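Local coordinates for spore germination protein B3 (Bacillus subtilis subsp. subtilis, PDB 3N54) that takes part in the spore's germination response to L-asparagine, glucose, fructose and potassium ions, as a lipoprotein component of a germinant receptor, at residues A[86-91]-A[154-159]; A[182-187]-A[191-196]. All blocks are in the same frame, centred on the assembly; numbering follows the deposited sequence.

Interaction 1: residues A[86-91]-A[154-159]; sequences NVDQVL and RASVYS
D88 reaches from the first turn of helix 87-94 to two serines one turn apart on helix 152-160, S156 and S159. The apolar part of the contact is small: CB of D88 lies 4.0 Å from CB of S159, one methylene against another. With CG anti to the backbone N (chi1 -172°), the D88 carboxylate leans over toward S156, and D88 OD1 stops 3.4 Å from S156 OG.

The hydrogen bonds are made within each helix or with neighbours outside the pair. N86 caps its own helix, its OD1 accepting Q89 N at 3.1 Å along a fairly straight N-H line (162°), with the donor well above the carbonyl plane. S156 OG bonds to Q160 OE1 one turn on. S159 OG is hydrogen-bonded to N190 OD1, while the amide nitrogen of that asparagine, ND2, bonds to N86 OD1.

The pairing therefore illustrates two helices meeting at the surface through one short acidic side chain. Since both serine hydroxyls have other polar partners, the direct contact probably adds little to holding the helices together, and N190 supplies a polar bridge between them; the carboxylate, near a helix N terminus, is probably favoured by the helix dipole.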
loop_
_atom_site.group_PDB
_atom_site.type_symbol
_atom_site.label_atom_id
_atom_site.label_comp_id
_atom_site.label_asym_id
_atom_site.label_seq_id
_atom_site.Cartn_x
_atom_site.Cartn_y
_atom_site.Cartn_z
ATOM N N ASN A 86 -2.958 -13.317 -4.395
ATOM C CA ASN A 86 -3.982 -12.624 -3.637
ATOM C C ASN A 86 -3.441 -12.429 -2.223
ATOM O O ASN A 86 -3.182 -13.406 -1.515
ATOM C CB ASN A 86 -5.272 -13.451 -3.628
ATOM C CG ASN A 86 -6.418 -12.754 -2.919
ATOM O OD1 ASN A 86 -6.252 -12.196 -1.833
ATOM N ND2 ASN A 86 -7.597 -12.793 -3.527
ATOM N N VAL A 87 -3.246 -11.176 -1.820
ATOM C CA VAL A 87 -2.589 -10.885 -0.539
ATOM C C VAL A 87 -3.434 -11.316 0.663
ATOM O O VAL A 87 -2.890 -11.775 1.661
ATOM C CB VAL A 87 -2.159 -9.393 -0.420
ATOM C CG1 VAL A 87 -1.194 -9.038 -1.562
ATOM C CG2 VAL A 87 -3.356 -8.453 -0.409
ATOM N N ASP A 88 -4.749 -11.178 0.556
ATOM C CA ASP A 88 -5.648 -11.619 1.615
ATOM C C ASP A 88 -5.555 -13.135 1.811
ATOM O O ASP A 88 -5.479 -13.616 2.933
ATOM C CB ASP A 88 -7.085 -11.221 1.309
ATOM C CG ASP A 88 -8.014 -11.483 2.469
ATOM O OD1 ASP A 88 -8.062 -10.632 3.380
ATOM O OD2 ASP A 88 -8.704 -12.529 2.468
ATOM N N GLN A 89 -5.532 -13.873 0.708
ATOM C CA GLN A 89 -5.428 -15.324 0.763
ATOM C C GLN A 89 -4.093 -15.756 1.348
ATOM O O GLN A 89 -4.045 -16.704 2.137
ATOM C CB GLN A 89 -5.653 -15.941 -0.622
ATOM C CG GLN A 89 -7.087 -15.816 -1.106
ATOM C CD GLN A 89 -7.304 -16.436 -2.487
ATOM O OE1 GLN A 89 -6.342 -16.771 -3.175
ATOM N NE2 GLN A 89 -8.570 -16.584 -2.894
ATOM N N VAL A 90 -3.020 -15.054 0.973
ATOM C CA VAL A 90 -1.679 -15.324 1.517
ATOM C C VAL A 90 -1.624 -15.117 3.033
ATOM O O VAL A 90 -1.143 -15.979 3.758
ATOM C CB VAL A 90 -0.588 -14.416 0.875
ATOM C CG1 VAL A 90 0.749 -14.555 1.614
ATOM C CG2 VAL A 90 -0.416 -14.723 -0.614
ATOM N N LEU A 91 -2.095 -13.960 3.498
ATOM C CA LEU A 91 -2.117 -13.653 4.932
ATOM C C LEU A 91 -2.916 -14.702 5.691
ATOM O O LEU A 91 -2.469 -15.206 6.712
ATOM C CB LEU A 91 -2.714 -12.263 5.192
ATOM C CG LEU A 91 -1.889 -11.060 4.710
ATOM C CD1 LEU A 91 -2.728 -9.783 4.797
ATOM C CD2 LEU A 91 -0.578 -10.924 5.498
ATOM N N ARG A 154 -8.375 -2.547 8.203
ATOM C CA ARG A 154 -8.862 -1.916 6.986
ATOM C C ARG A 154 -8.533 -2.700 5.722
ATOM O O ARG A 154 -9.411 -2.902 4.880
ATOM C CB ARG A 154 -8.303 -0.503 6.854
ATOM C CG ARG A 154 -8.979 0.490 7.760
ATOM C CD ARG A 154 -8.554 1.915 7.433
ATOM N NE ARG A 154 -9.471 2.879 8.038
ATOM C CZ ARG A 154 -10.465 3.500 7.403
ATOM N NH1 ARG A 154 -11.232 4.353 8.078
ATOM N NH2 ARG A 154 -10.699 3.291 6.105
ATOM N N ALA A 155 -7.276 -3.119 5.581
ATOM C CA ALA A 155 -6.837 -3.820 4.370
ATOM C C ALA A 155 -7.703 -5.053 4.104
ATOM O O ALA A 155 -8.138 -5.281 2.982
ATOM C CB ALA A 155 -5.368 -4.202 4.459
ATOM N N SER A 156 -7.977 -5.826 5.145
ATOM C CA SER A 156 -8.801 -7.018 4.987
ATOM C C SER A 156 -10.229 -6.669 4.565
ATOM O O SER A 156 -10.809 -7.344 3.729
ATOM C CB SER A 156 -8.843 -7.844 6.270
ATOM O OG SER A 156 -9.492 -9.086 5.995
ATOM N N VAL A 157 -10.792 -5.617 5.147
ATOM C CA VAL A 157 -12.131 -5.187 4.772
ATOM C C VAL A 157 -12.156 -4.693 3.313
ATOM O O VAL A 157 -13.107 -4.979 2.588
ATOM C CB VAL A 157 -12.689 -4.129 5.757
ATOM C CG1 VAL A 157 -13.885 -3.404 5.165
ATOM C CG2 VAL A 157 -13.073 -4.797 7.084
ATOM N N TYR A 158 -11.103 -3.999 2.878
ATOM C CA TYR A 158 -11.012 -3.552 1.487
ATOM C C TYR A 158 -11.044 -4.736 0.517
ATOM O O TYR A 158 -11.786 -4.725 -0.457
ATOM C CB TYR A 158 -9.744 -2.733 1.217
ATOM C CG TYR A 158 -9.624 -1.402 1.933
ATOM C CD1 TYR A 158 -8.371 -0.834 2.147
ATOM C CD2 TYR A 158 -10.746 -0.715 2.403
ATOM C CE1 TYR A 158 -8.232 0.395 2.786
ATOM C CE2 TYR A 158 -10.616 0.510 3.051
ATOM C CZ TYR A 158 -9.354 1.059 3.236
ATOM O OH TYR A 158 -9.216 2.270 3.869
ATOM N N SER A 159 -10.219 -5.739 0.787
ATOM C CA SER A 159 -10.166 -6.953 -0.024
ATOM C C SER A 159 -11.525 -7.640 -0.119
ATOM O O SER A 159 -12.007 -7.956 -1.213
ATOM C CB SER A 159 -9.189 -7.943 0.597
ATOM O OG SER A 159 -7.889 -7.385 0.673
#

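Interaction 2: residues A[182-187]-A[191-196]; sequences AGIIKR and KLVGFL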
loop_
_atom_site.group_PDB
_atom_site.type_symbol
_atom_site.label_atom_id
_atom_site.label_comp_id
_atom_site.label_asym_id
_atom_site.label_seq_id
_atom_site.Cartn_x
_atom_site.Cartn_y
_atom_site.Cartn_z
ATOM N N ALA A 182 3.848 4.167 -2.900
ATOM C CA ALA A 182 2.777 3.247 -2.557
ATOM C C ALA A 182 2.569 2.147 -3.594
ATOM O O ALA A 182 2.739 2.365 -4.784
ATOM C CB ALA A 182 1.480 4.031 -2.385
ATOM N N GLY A 183 2.189 0.964 -3.123
ATOM C CA GLY A 183 1.818 -0.127 -4.006
ATOM C C GLY A 183 0.351 0.042 -4.328
ATOM O O GLY A 183 -0.397 0.596 -3.523
ATOM N N ILE A 184 -0.058 -0.417 -5.507
ATOM C CA ILE A 184 -1.449 -0.351 -5.930
ATOM C C ILE A 184 -2.010 -1.764 -5.965
ATOM O O ILE A 184 -1.581 -2.573 -6.780
ATOM C CB ILE A 184 -1.591 0.281 -7.333
ATOM C CG1 ILE A 184 -0.878 1.634 -7.404
ATOM C CG2 ILE A 184 -3.062 0.441 -7.699
ATOM C CD1 ILE A 184 -0.680 2.137 -8.829
ATOM N N ILE A 185 -2.957 -2.060 -5.077
ATOM C CA ILE A 185 -3.590 -3.372 -5.013
ATOM C C ILE A 185 -4.925 -3.302 -5.739
ATOM O O ILE A 185 -5.780 -2.482 -5.407
ATOM C CB ILE A 185 -3.826 -3.843 -3.549
ATOM C CG1 ILE A 185 -2.557 -3.685 -2.701
ATOM C CG2 ILE A 185 -4.298 -5.284 -3.521
ATOM C CD1 ILE A 185 -1.345 -4.410 -3.253
ATOM N N LYS A 186 -5.100 -4.153 -6.744
ATOM C CA LYS A 186 -6.307 -4.120 -7.558
ATOM C C LYS A 186 -7.396 -5.022 -6.987
ATOM O O LYS A 186 -7.114 -6.092 -6.452
ATOM C CB LYS A 186 -5.988 -4.526 -8.993
ATOM C CG LYS A 186 -7.141 -4.313 -9.972
ATOM C CD LYS A 186 -6.638 -4.397 -11.388
ATOM C CE LYS A 186 -7.697 -4.038 -12.413
ATOM N NZ LYS A 186 -7.012 -3.673 -13.708
ATOM N N ARG A 187 -8.639 -4.572 -7.122
ATOM C CA ARG A 187 -9.807 -5.296 -6.625
ATOM C C ARG A 187 -9.955 -6.631 -7.335
ATOM O O ARG A 187 -9.419 -6.826 -8.428
ATOM C CB ARG A 187 -11.069 -4.453 -6.817
ATOM C CG ARG A 187 -11.591 -4.358 -8.264
ATOM C CD ARG A 187 -11.940 -2.918 -8.652
ATOM N NE ARG A 187 -12.633 -2.209 -7.579
ATOM C CZ ARG A 187 -12.581 -0.894 -7.363
ATOM N NH1 ARG A 187 -11.863 -0.090 -8.138
ATOM N NH2 ARG A 187 -13.245 -0.380 -6.336
ATOM N N LYS A 191 -4.152 -8.314 -6.068
ATOM C CA LYS A 191 -2.740 -8.349 -6.428
ATOM C C LYS A 191 -2.207 -6.948 -6.663
ATOM O O LYS A 191 -2.960 -6.033 -7.032
ATOM C CB LYS A 191 -2.528 -9.173 -7.699
ATOM C CG LYS A 191 -2.834 -10.639 -7.532
ATOM C CD LYS A 191 -2.620 -11.408 -8.826
ATOM C CE LYS A 191 -2.936 -12.883 -8.637
ATOM N NZ LYS A 191 -2.649 -13.676 -9.858
ATOM N N LEU A 192 -0.905 -6.780 -6.459
ATOM C CA LEU A 192 -0.266 -5.497 -6.710
ATOM C C LEU A 192 -0.046 -5.374 -8.218
ATOM O O LEU A 192 0.547 -6.264 -8.834
ATOM C CB LEU A 192 1.044 -5.363 -5.924
ATOM C CG LEU A 192 1.863 -4.078 -6.141
ATOM C CD1 LEU A 192 2.624 -3.670 -4.872
ATOM C CD2 LEU A 192 2.824 -4.206 -7.343
ATOM N N VAL A 193 -0.545 -4.287 -8.807
ATOM C CA VAL A 193 -0.441 -4.072 -10.260
ATOM C C VAL A 193 0.563 -2.980 -10.622
ATOM O O VAL A 193 0.869 -2.786 -11.798
ATOM C CB VAL A 193 -1.812 -3.750 -10.890
ATOM C CG1 VAL A 193 -2.760 -4.949 -10.752
ATOM C CG2 VAL A 193 -2.418 -2.497 -10.272
ATOM N N GLY A 194 1.081 -2.279 -9.620
ATOM C CA GLY A 194 2.119 -1.276 -9.845
ATOM C C GLY A 194 2.425 -0.474 -8.595
ATOM O O GLY A 194 1.811 -0.692 -7.551
ATOM N N PHE A 195 3.377 0.447 -8.717
ATOM C CA PHE A 195 3.743 1.369 -7.643
ATOM C C PHE A 195 3.607 2.821 -8.094
ATOM O O PHE A 195 3.791 3.145 -9.259
ATOM C CB PHE A 195 5.202 1.187 -7.222
ATOM C CG PHE A 195 5.492 -0.095 -6.504
ATOM C CD1 PHE A 195 5.379 -0.172 -5.124
ATOM C CD2 PHE A 195 5.917 -1.214 -7.202
ATOM C CE1 PHE A 195 5.672 -1.348 -4.454
ATOM C CE2 PHE A 195 6.205 -2.391 -6.540
ATOM C CZ PHE A 195 6.085 -2.459 -5.166
ATOM N N LEU A 196 3.291 3.687 -7.141
ATOM C CA LEU A 196 3.340 5.115 -7.339
ATOM C C LEU A 196 4.580 5.587 -6.587
ATOM O O LEU A 196 4.926 5.027 -5.544
ATOM C CB LEU A 196 2.081 5.793 -6.795
ATOM C CG LEU A 196 0.756 5.525 -7.528
ATOM C CD1 LEU A 196 -0.381 6.309 -6.886
ATOM C CD2 LEU A 196 0.862 5.865 -9.004
#
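I184 faces two residues of the neighbouring strand: its N donates to G194 O at 2.8 Å, while its O accepts V193 N in a bond almost straight at the carbonyl (C=O...N 176°). Between the I185-L192 and G183-F195 pairs one strand spends an extra residue, so that V193 and G194 together stand opposite I184, a beta bulge. Beyond it A182 and L196 exchange two bonds, L196 N to A182 O at 2.8 Å and A182 N to L196 O at 3.0 Å. Near the turn, K186 N donates to K191 O at 2.9 Å.

The side chains divide between two faces. On one, I184 CD1 packs 3.9 Å from L196 CG and its CG2 touches V193 CG2; CG1 beside the backbone N (chi1 -53°) sends CD1 toward L196. On the other, I185 CD1 rests on L192 CB, and L192 CD1 lies 3.7 Å from G183 CA, where a CB would clash. With an alanine at I184, CG2 and CD1 would be gone, which is likely to open a gap beside V193 and L196.

Backbone bonding thus carries the hairpin through the bulge and apolar contacts form on both faces, ending a mixed five-stranded sheet with 191-196 outermost within this chain and L196 touching helix 198-208.

From the N terminus, strand 74-77 and helix 79-84 lead to segment 86-91, and interaction 1 closes a long loop that includes strand 105-109 and an unmodelled region before the chain returns as helix 152-160. Strand 165-172 then leads into the hairpin of interaction 2, which closes only a short turn. The two contacts follow in series, neither nesting nor crossing. They touch in space, N86 N lying 4.1 Å from K191 CG, and N190 in the hairpin turn bonds to both segments of interaction 1. Through N190 and the N86-K191 contact, the helices of interaction 1, in the N-terminal domain, meet the hairpin at one end of the five-stranded sheet, in the GerAC-like C-terminal part.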